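PDB 5MLD: 8-demethyl-8-aminoriboflavin-5'-phosphate synthase from Streptomyces davawensis, which replaces the C-8 methyl group of FMN with an amino group taken from L-glutamate, giving 8-amino-8-demethylriboflavin 5'-phosphate on the way to roseoflavin. Local coordinates for residues 59-62 with 63-66; 182-185 with 186-189; 217-220 with 221-224. All coordinates share one frame; numbering follows the deposited sequence.

Interaction 1: 59-62 with 63-66; sequences DWNA and GEKA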
ATOM      1  N   ASP A  59     -14.134  18.676 -22.694  1.00 27.28           N
ATOM      2  CA  ASP A  59     -15.191  19.549 -23.186  1.00 28.73           C
ATOM      3  C   ASP A  59     -14.976  20.968 -22.673  1.00 29.66           C
ATOM      4  O   ASP A  59     -14.731  21.181 -21.481  1.00 27.29           O
ATOM      5  CB  ASP A  59     -16.566  19.039 -22.758  1.00 27.27           C
ATOM      6  CG  ASP A  59     -17.699  19.940 -23.254  1.00 33.18           C
ATOM      7  OD1 ASP A  59     -18.003  19.877 -24.463  1.00 33.02           O
ATOM      8  OD2 ASP A  59     -18.289  20.701 -22.443  1.00 27.08           O
ATOM      9  N   TRP A  60     -15.085  21.942 -23.577  1.00 27.74           N
ATOM     10  CA  TRP A  60     -14.667  23.300 -23.244  1.00 30.02           C
ATOM     11  C   TRP A  60     -15.570  23.922 -22.188  1.00 29.58           C
ATOM     12  O   TRP A  60     -15.083  24.490 -21.202  1.00 29.77           O
ATOM     13  CB  TRP A  60     -14.629  24.176 -24.498  1.00 37.01           C
ATOM     14  CG  TRP A  60     -14.435  25.623 -24.145  1.00 37.40           C
ATOM     15  CD1 TRP A  60     -15.407  26.575 -24.042  1.00 44.63           C
ATOM     16  CD2 TRP A  60     -13.199  26.275 -23.793  1.00 31.37           C
ATOM     17  NE1 TRP A  60     -14.856  27.779 -23.671  1.00 44.52           N
ATOM     18  CE2 TRP A  60     -13.506  27.620 -23.513  1.00 39.93           C
ATOM     19  CE3 TRP A  60     -11.874  25.850 -23.683  1.00 33.13           C
ATOM     20  CZ2 TRP A  60     -12.534  28.552 -23.141  1.00 34.62           C
ATOM     21  CZ3 TRP A  60     -10.907  26.774 -23.314  1.00 29.99           C
ATOM     22  CH2 TRP A  60     -11.251  28.109 -23.049  1.00 34.09           C
ATOM     23  N   ASN A  61     -16.891  23.828 -22.373  1.00 26.53           N
ATOM     24  CA  ASN A  61     -17.809  24.429 -21.412  1.00 31.80           C
ATOM     25  C   ASN A  61     -17.772  23.697 -20.074  1.00 30.02           C
ATOM     26  O   ASN A  61     -17.865  24.325 -19.009  1.00 26.86           O
ATOM     27  CB  ASN A  61     -19.226  24.446 -21.978  1.00 35.12           C
ATOM     28  CG  ASN A  61     -19.374  25.408 -23.157  1.00 42.19           C
ATOM     29  OD1 ASN A  61     -18.591  26.353 -23.314  1.00 39.39           O
ATOM     30  ND2 ASN A  61     -20.386  25.174 -23.986  1.00 43.26           N
ATOM     31  N   ALA A  62     -17.629  22.370 -20.112  1.00 28.54           N
ATOM     32  CA  ALA A  62     -17.553  21.593 -18.881  1.00 29.71           C
ATOM     33  C   ALA A  62     -16.403  22.059 -18.000  1.00 25.99           C
ATOM     34  O   ALA A  62     -16.519  22.038 -16.770  1.00 25.75           O
ATOM     35  CB  ALA A  62     -17.395  20.107 -19.206  1.00 27.95           C
ATOM     36  N   GLY A  63     -15.311  22.503 -18.607  1.00 25.40           N
ATOM     37  CA  GLY A  63     -14.120  22.891 -17.890  1.00 26.37           C
ATOM     38  C   GLY A  63     -14.120  24.277 -17.294  1.00 24.06           C
ATOM     39  O   GLY A  63     -13.142  24.632 -16.631  1.00 25.36           O
ATOM     40  N   GLU A  64     -15.183  25.068 -17.486  1.00 22.91           N
ATOM     41  CA  GLU A  64     -15.178  26.429 -16.958  1.00 28.00           C
ATOM     42  C   GLU A  64     -14.874  26.442 -15.464  1.00 25.61           C
ATOM     43  O   GLU A  64     -14.036  27.222 -15.003  1.00 21.72           O
ATOM     44  CB  GLU A  64     -16.510  27.118 -17.234  1.00 31.43           C
ATOM     45  CG  GLU A  64     -16.602  27.774 -18.593  1.00 40.90           C
ATOM     46  CD  GLU A  64     -18.035  28.120 -18.950  1.00 45.66           C
ATOM     47  OE1 GLU A  64     -18.441  27.874 -20.108  1.00 48.31           O
ATOM     48  OE2 GLU A  64     -18.757  28.612 -18.052  1.00 51.34           O
ATOM     49  N   LYS A  65     -15.539  25.575 -14.691  1.00 21.38           N
ATOM     50  CA  LYS A  65     -15.291  25.547 -13.249  1.00 24.26           C
ATOM     51  C   LYS A  65     -13.853  25.134 -12.941  1.00 23.56           C
ATOM     52  O   LYS A  65     -13.209  25.713 -12.056  1.00 23.21           O
ATOM     53  CB  LYS A  65     -16.281  24.606 -12.558  1.00 23.30           C
ATOM     54  CG  LYS A  65     -16.169  24.586 -11.032  1.00 24.80           C
ATOM     55  CD  LYS A  65     -17.312  23.792 -10.421  1.00 26.94           C
ATOM     56  CE  LYS A  65     -17.240  23.786  -8.896  1.00 31.69           C
ATOM     57  NZ  LYS A  65     -16.218  22.853  -8.354  1.00 31.35           N
ATOM     58  N   ALA A  66     -13.327  24.143 -13.665  1.00 21.47           N
ATOM     59  CA  ALA A  66     -11.930  23.763 -13.477  1.00 24.07           C
ATOM     60  C   ALA A  66     -10.984  24.914 -13.792  1.00 25.48           C
ATOM     61  O   ALA A  66      -9.937  25.042 -13.153  1.00 23.60           O
ATOM     62  CB  ALA A  66     -11.586  22.555 -14.339  1.00 21.19           C
TER
HETATM   63  O   HOH W   1     -14.897  21.795 -14.685  1.00 24.31           O
HETATM   64  O   HOH W   2     -18.007  23.975 -15.610  1.00 30.15           O
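Asp59 O accepts a hydrogen bond from Gly63 N at 3.2 Å, closing a short helix-like turn whose start carries an Asx motif, all within the connection between strand 38-43 and helix 72-81 of this flavodoxin-like domain. The motif comes from the same Asp59: its OD2 receives Ala62 N at 2.9 Å, on the anti side of the carboxylate and somewhat out of its plane. CG stands anti to the backbone N, which brings OD2 to the amide of Ala62, three residues on. Asp59 N in turn bonds to Ser17 OG of a second subunit.

Trp60 O takes a weak second bond from Gly63 N, so that one N-H is shared between two carbonyls; the indole itself forms a cation-pi contact with Arg67. Asn61 O is met by Glu64 N at 3.2 Å, nearly straight at hydrogen (170°) although the donor stands 61° out of the carbonyl plane. The side chains of Asn61 and Glu64 run side by side in the same direction, amide and carboxylate planes 78° apart. Asn61 OD1 lies 3.6 Å from Glu64 OE1, two oxygens that are neighbours by packing, with no bond assigned between them. From Ala62 O two waters bridge onward: each donates to Ala62 O at 2.7 Å, one accepting from Lys65 N, the other from Ala66 N at 3.0 Å.

Interaction 2: 182-185 with 186-189; sequences HFHT and NKLI
The extended side chain of Lys187 runs obliquely past the ring of Phe183, one turn earlier at the start of helix 183-205, for which His182 is the N-cap residue. Lys187 CD lies 3.8 Å from Phe183 CE2, and NZ is at a similar distance from the same ring carbon, so the aliphatic chain and the ammonium end both border one corner of the ring. Phe183 has its CG anti to the backbone N (chi1 170°), which swings the ring along the helix to Lys187. Beyond the ring, Lys187 NZ is gripped by the carbonyl oxygens of Thr235 and Ala237 of a second subunit, which supplies the buried lysine with acceptors across the interface.

The His184 ring borders two side chains of the next turn and is oblique to both: Lys187 CE approaches ND1 at 4.0 Å, while Leu188 CD1 approaches NE2 at 3.6 Å. Further round the helix, Thr185 and Ile189 meet through methyl groups, CG2 to CD1 at 4.0 Å, and both pack on helix 20-34. Thr185 OG1 instead bonds to Tyr163 O. Asn186 turns its amide toward the helix start, where ND2 bonds to Asp180 O and to Ser223 OG of a third subunit.

Four regular backbone bonds, from Asn186 N to His182 O through Ile189 N to Thr185 O, set this spacing, each with an N-H...O angle of at least 157°. His184 and Lys187 are joined by a water that accepts from Lys187 NZ at 2.6 Å and lies in the plane of the His184 ring, 2.7 Å from ND1.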
ATOM      1  N   HIS A 182       4.061  11.902  24.050  1.00 18.70           N
ATOM      2  CA  HIS A 182       4.351  10.557  23.566  1.00 19.08           C
ATOM      3  C   HIS A 182       5.813  10.521  23.125  1.00 18.31           C
ATOM      4  O   HIS A 182       6.195  11.179  22.150  1.00 18.96           O
ATOM      5  CB  HIS A 182       3.397  10.177  22.434  1.00 16.86           C
ATOM      6  CG  HIS A 182       3.357   8.713  22.141  1.00 19.34           C
ATOM      7  ND1 HIS A 182       3.002   7.773  23.087  1.00 21.74           N
ATOM      8  CD2 HIS A 182       3.649   8.024  21.013  1.00 15.17           C
ATOM      9  CE1 HIS A 182       3.069   6.567  22.549  1.00 22.67           C
ATOM     10  NE2 HIS A 182       3.448   6.694  21.287  1.00 22.25           N
ATOM     11  N   PHE A 183       6.621   9.740  23.850  1.00 17.82           N
ATOM     12  CA  PHE A 183       8.071   9.738  23.655  1.00 20.28           C
ATOM     13  C   PHE A 183       8.433   9.400  22.219  1.00 21.58           C
ATOM     14  O   PHE A 183       9.249  10.085  21.591  1.00 18.53           O
ATOM     15  CB  PHE A 183       8.731   8.734  24.618  1.00 15.13           C
ATOM     16  CG  PHE A 183      10.194   8.474  24.333  1.00 21.74           C
ATOM     17  CD1 PHE A 183      11.153   9.437  24.626  1.00 20.81           C
ATOM     18  CD2 PHE A 183      10.608   7.270  23.775  1.00 20.10           C
ATOM     19  CE1 PHE A 183      12.512   9.210  24.354  1.00 18.84           C
ATOM     20  CE2 PHE A 183      11.965   7.025  23.510  1.00 24.83           C
ATOM     21  CZ  PHE A 183      12.918   8.004  23.809  1.00 19.01           C
ATOM     22  N   HIS A 184       7.840   8.333  21.682  1.00 17.06           N
ATOM     23  CA  HIS A 184       8.247   7.870  20.363  1.00 17.87           C
ATOM     24  C   HIS A 184       7.959   8.929  19.304  1.00 19.48           C
ATOM     25  O   HIS A 184       8.824   9.229  18.469  1.00 18.06           O
ATOM     26  CB  HIS A 184       7.542   6.548  20.048  1.00 13.57           C
ATOM     27  CG  HIS A 184       8.042   5.876  18.805  1.00 14.88           C
ATOM     28  ND1 HIS A 184       9.160   5.070  18.792  1.00 17.49           N
ATOM     29  CD2 HIS A 184       7.571   5.888  17.535  1.00 18.05           C
ATOM     30  CE1 HIS A 184       9.347   4.599  17.571  1.00 14.03           C
ATOM     31  NE2 HIS A 184       8.398   5.084  16.789  1.00 21.63           N
ATOM     32  N   THR A 185       6.775   9.552  19.362  1.00 16.07           N
ATOM     33  CA  THR A 185       6.450  10.628  18.425  1.00 14.58           C
ATOM     34  C   THR A 185       7.400  11.806  18.603  1.00 16.55           C
ATOM     35  O   THR A 185       7.907  12.366  17.625  1.00 17.67           O
ATOM     36  CB  THR A 185       5.004  11.083  18.614  1.00 16.75           C
ATOM     37  OG1 THR A 185       4.134   9.976  18.355  1.00 15.98           O
ATOM     38  CG2 THR A 185       4.649  12.220  17.658  1.00 18.11           C
ATOM     39  N   ASN A 186       7.652  12.194  19.849  1.00 16.70           N
ATOM     40  CA  ASN A 186       8.488  13.366  20.070  1.00 19.18           C
ATOM     41  C   ASN A 186       9.906  13.129  19.577  1.00 20.42           C
ATOM     42  O   ASN A 186      10.537  14.034  19.010  1.00 18.70           O
ATOM     43  CB  ASN A 186       8.471  13.753  21.543  1.00 18.60           C
ATOM     44  CG  ASN A 186       7.254  14.589  21.898  1.00 16.80           C
ATOM     45  OD1 ASN A 186       6.748  15.348  21.059  1.00 19.08           O
ATOM     46  ND2 ASN A 186       6.779  14.459  23.136  1.00 19.77           N
ATOM     47  N   LYS A 187      10.411  11.911  19.725  1.00 17.52           N
ATOM     48  CA  LYS A 187      11.761  11.673  19.226  1.00 16.50           C
ATOM     49  C   LYS A 187      11.766  11.593  17.701  1.00 18.46           C
ATOM     50  O   LYS A 187      12.682  12.118  17.062  1.00 16.83           O
ATOM     51  CB  LYS A 187      12.374  10.426  19.878  1.00 25.25           C
ATOM     52  CG  LYS A 187      12.367   9.125  19.096  1.00 27.08           C
ATOM     53  CD  LYS A 187      12.997   8.009  19.941  1.00 24.92           C
ATOM     54  CE  LYS A 187      12.745   6.627  19.368  1.00 23.63           C
ATOM     55  NZ  LYS A 187      13.148   5.562  20.337  1.00 21.61           N
ATOM     56  N   LEU A 188      10.718  11.014  17.087  1.00 15.80           N
ATOM     57  CA  LEU A 188      10.669  11.000  15.623  1.00 19.42           C
ATOM     58  C   LEU A 188      10.595  12.415  15.040  1.00 17.81           C
ATOM     59  O   LEU A 188      11.217  12.700  14.009  1.00 17.09           O
ATOM     60  CB  LEU A 188       9.484  10.163  15.128  1.00 16.89           C
ATOM     61  CG  LEU A 188       9.596   8.650  15.378  1.00 19.42           C
ATOM     62  CD1 LEU A 188       8.515   7.931  14.590  1.00 19.34           C
ATOM     63  CD2 LEU A 188      10.971   8.081  15.013  1.00 21.84           C
ATOM     64  N   ILE A 189       9.796  13.301  15.639  1.00 15.10           N
ATOM     65  CA  ILE A 189       9.722  14.670  15.128  1.00 17.08           C
ATOM     66  C   ILE A 189      11.108  15.305  15.134  1.00 20.28           C
ATOM     67  O   ILE A 189      11.522  15.954  14.159  1.00 18.61           O
ATOM     68  CB  ILE A 189       8.710  15.499  15.945  1.00 18.60           C
ATOM     69  CG1 ILE A 189       7.281  15.014  15.669  1.00 17.32           C
ATOM     70  CG2 ILE A 189       8.809  16.969  15.580  1.00 20.98           C
ATOM     71  CD1 ILE A 189       6.235  15.687  16.559  1.00 17.49           C
TER
HETATM   72  O   HOH W   3      10.750   4.843  20.996  1.00 25.78           O

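Interaction 3: 217-220 with 221-224; sequences QAAR and EESD
Glu221 leans back along the preceding turn, its CG 3.4 Å from Gln217 O, the same carbonyl oxygen that accepts a hydrogen bond from Glu221 N at 2.9 Å. The chain is extended beyond CG, and the carboxylate is carried past Gln217 O toward Ala218, where OE1 comes within 3.8 Å of CA. Arg220, the second large contributor, bends at chi3 (54°) and folds back over the helix, so that one guanidinium face covers Gln217 CA, which lies 3.9 Å above the plane and offset toward the rim. This brings NH2 to 4.7 Å from Glu221 OE2, too long for a contact, although opposite charges at this separation would be expected to attract.

The helix 212-220 ends here in a type I beta turn running from Arg220 to Ser223, closed by Ser223 N bonding to Arg220 O. That bond is straight at hydrogen, with an N-H...O angle of 170°, yet Ser223 N stands above the plane of the Arg220 carbonyl and not on a lone pair. The carbonyl of Ala219 is gripped twice as the chain leaves the helix: Glu222 N and Ser223 OG reach its oxygen from opposite faces of the carbonyl plane. The serine hydroxyl gives the shorter bond, 2.6 Å from Ser223 OG to Ala219 O, and its direction is clear, with the hydroxyl as donor. Acting as acceptor as well, the same OG takes a bond from Asn186 ND2 of a third subunit. With chi1 at 78°, the Glu222 chain turns back beside the helix end, its OE2 3.6 Å from Ala219 CA and salt-bridged to Arg190 of the third subunit.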
ATOM      1  N   GLN A 217      17.770  11.767 -23.858  1.00 26.94           N
ATOM      2  CA  GLN A 217      18.286  11.604 -25.214  1.00 28.18           C
ATOM      3  C   GLN A 217      19.110  10.334 -25.335  1.00 26.87           C
ATOM      4  O   GLN A 217      18.953   9.579 -26.302  1.00 25.60           O
ATOM      5  CB  GLN A 217      19.096  12.830 -25.613  1.00 29.39           C
ATOM      6  CG  GLN A 217      18.201  13.944 -26.122  1.00 41.31           C
ATOM      7  CD  GLN A 217      18.921  15.262 -26.251  1.00 49.48           C
ATOM      8  OE1 GLN A 217      20.151  15.324 -26.172  1.00 55.25           O
ATOM      9  NE2 GLN A 217      18.159  16.328 -26.457  1.00 50.32           N
ATOM     10  N   ALA A 218      19.969  10.064 -24.347  1.00 24.33           N
ATOM     11  CA  ALA A 218      20.692   8.793 -24.339  1.00 23.58           C
ATOM     12  C   ALA A 218      19.721   7.617 -24.295  1.00 28.89           C
ATOM     13  O   ALA A 218      19.930   6.598 -24.966  1.00 25.80           O
ATOM     14  CB  ALA A 218      21.667   8.748 -23.157  1.00 23.65           C
ATOM     15  N   ALA A 219      18.631   7.755 -23.533  1.00 27.66           N
ATOM     16  CA  ALA A 219      17.626   6.700 -23.488  1.00 25.35           C
ATOM     17  C   ALA A 219      16.901   6.561 -24.824  1.00 25.22           C
ATOM     18  O   ALA A 219      16.576   5.444 -25.242  1.00 25.45           O
ATOM     19  CB  ALA A 219      16.619   6.968 -22.363  1.00 24.25           C
ATOM     20  N   ARG A 220      16.616   7.677 -25.499  1.00 23.37           N
ATOM     21  CA  ARG A 220      16.012   7.576 -26.827  1.00 24.73           C
ATOM     22  C   ARG A 220      16.940   6.847 -27.787  1.00 28.12           C
ATOM     23  O   ARG A 220      16.498   5.979 -28.546  1.00 24.93           O
ATOM     24  CB  ARG A 220      15.666   8.957 -27.386  1.00 28.12           C
ATOM     25  CG  ARG A 220      15.001   8.890 -28.764  1.00 29.06           C
ATOM     26  CD  ARG A 220      14.928  10.246 -29.439  1.00 32.69           C
ATOM     27  NE  ARG A 220      16.242  10.876 -29.510  1.00 45.26           N
ATOM     28  CZ  ARG A 220      16.533  12.069 -29.003  1.00 42.90           C
ATOM     29  NH1 ARG A 220      15.593  12.785 -28.401  1.00 47.42           N
ATOM     30  NH2 ARG A 220      17.768  12.547 -29.110  1.00 49.97           N
ATOM     31  N   GLU A 221      18.234   7.178 -27.749  1.00 25.43           N
ATOM     32  CA  GLU A 221      19.222   6.588 -28.655  1.00 26.76           C
ATOM     33  C   GLU A 221      19.452   5.104 -28.403  1.00 30.29           C
ATOM     34  O   GLU A 221      20.173   4.469 -29.180  1.00 33.59           O
ATOM     35  CB  GLU A 221      20.552   7.352 -28.543  1.00 27.68           C
ATOM     36  CG  GLU A 221      20.523   8.746 -29.174  1.00 34.62           C
ATOM     37  CD  GLU A 221      21.728   9.634 -28.816  1.00 40.44           C
ATOM     38  OE1 GLU A 221      22.355   9.440 -27.746  1.00 41.06           O
ATOM     39  OE2 GLU A 221      22.042  10.548 -29.615  1.00 49.02           O
ATOM     40  N   GLU A 222      18.864   4.524 -27.355  1.00 34.13           N
ATOM     41  CA  GLU A 222      19.002   3.095 -27.099  1.00 29.61           C
ATOM     42  C   GLU A 222      17.663   2.376 -27.021  1.00 30.59           C
ATOM     43  O   GLU A 222      17.630   1.206 -26.630  1.00 31.12           O
ATOM     44  CB  GLU A 222      19.802   2.852 -25.810  1.00 34.70           C
ATOM     45  CG  GLU A 222      19.006   3.053 -24.519  1.00 32.79           C
ATOM     46  CD  GLU A 222      19.898   3.180 -23.284  1.00 37.32           C
ATOM     47  OE1 GLU A 222      21.003   2.598 -23.271  1.00 38.18           O
ATOM     48  OE2 GLU A 222      19.496   3.889 -22.328  1.00 38.82           O
ATOM     49  N   SER A 223      16.559   3.021 -27.406  1.00 28.36           N
ATOM     50  CA  SER A 223      15.230   2.442 -27.232  1.00 29.94           C
ATOM     51  C   SER A 223      14.419   2.506 -28.523  1.00 30.14           C
ATOM     52  O   SER A 223      14.775   3.199 -29.480  1.00 28.44           O
ATOM     53  CB  SER A 223      14.462   3.156 -26.109  1.00 27.23           C
ATOM     54  OG  SER A 223      15.260   3.274 -24.938  1.00 27.22           O
ATOM     55  N   ASP A 224      13.317   1.755 -28.531  1.00 25.80           N
ATOM     56  CA  ASP A 224      12.294   1.801 -29.566  1.00 32.71           C
ATOM     57  C   ASP A 224      11.247   2.852 -29.225  1.00 36.16           C
ATOM     58  O   ASP A 224      11.095   3.249 -28.067  1.00 30.84           O
ATOM     59  CB  ASP A 224      11.585   0.453 -29.709  1.00 26.67           C
ATOM     60  CG  ASP A 224      12.532  -0.682 -30.023  1.00 36.26           C
ATOM     61  OD1 ASP A 224      13.635  -0.410 -30.537  1.00 36.96           O
ATOM     62  OD2 ASP A 224      12.160  -1.844 -29.756  1.00 41.05           O
TER

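Overall arrangement
The three contacts lie far apart within one chain, and none touches another. The centres of interactions 1 and 2 are about 46 Å apart, those of interactions 1 and 3 about 38 Å, and those of interactions 2 and 3 about 47 Å. The tetramer links them in pairs: interactions 1 and 2 both border the second subunit, and interactions 2 and 3 both border the third, where residues 186-187 of one copy pack on residues 219-223 of another. Interaction 2 lies close to FMN-binding residues, the side chains of Thr185 and Cys132 being about 8 Å apart. The side chains of Thr185 in interaction 2 and Asp59 in interaction 1 are each about 12 Å from a bound product flavin.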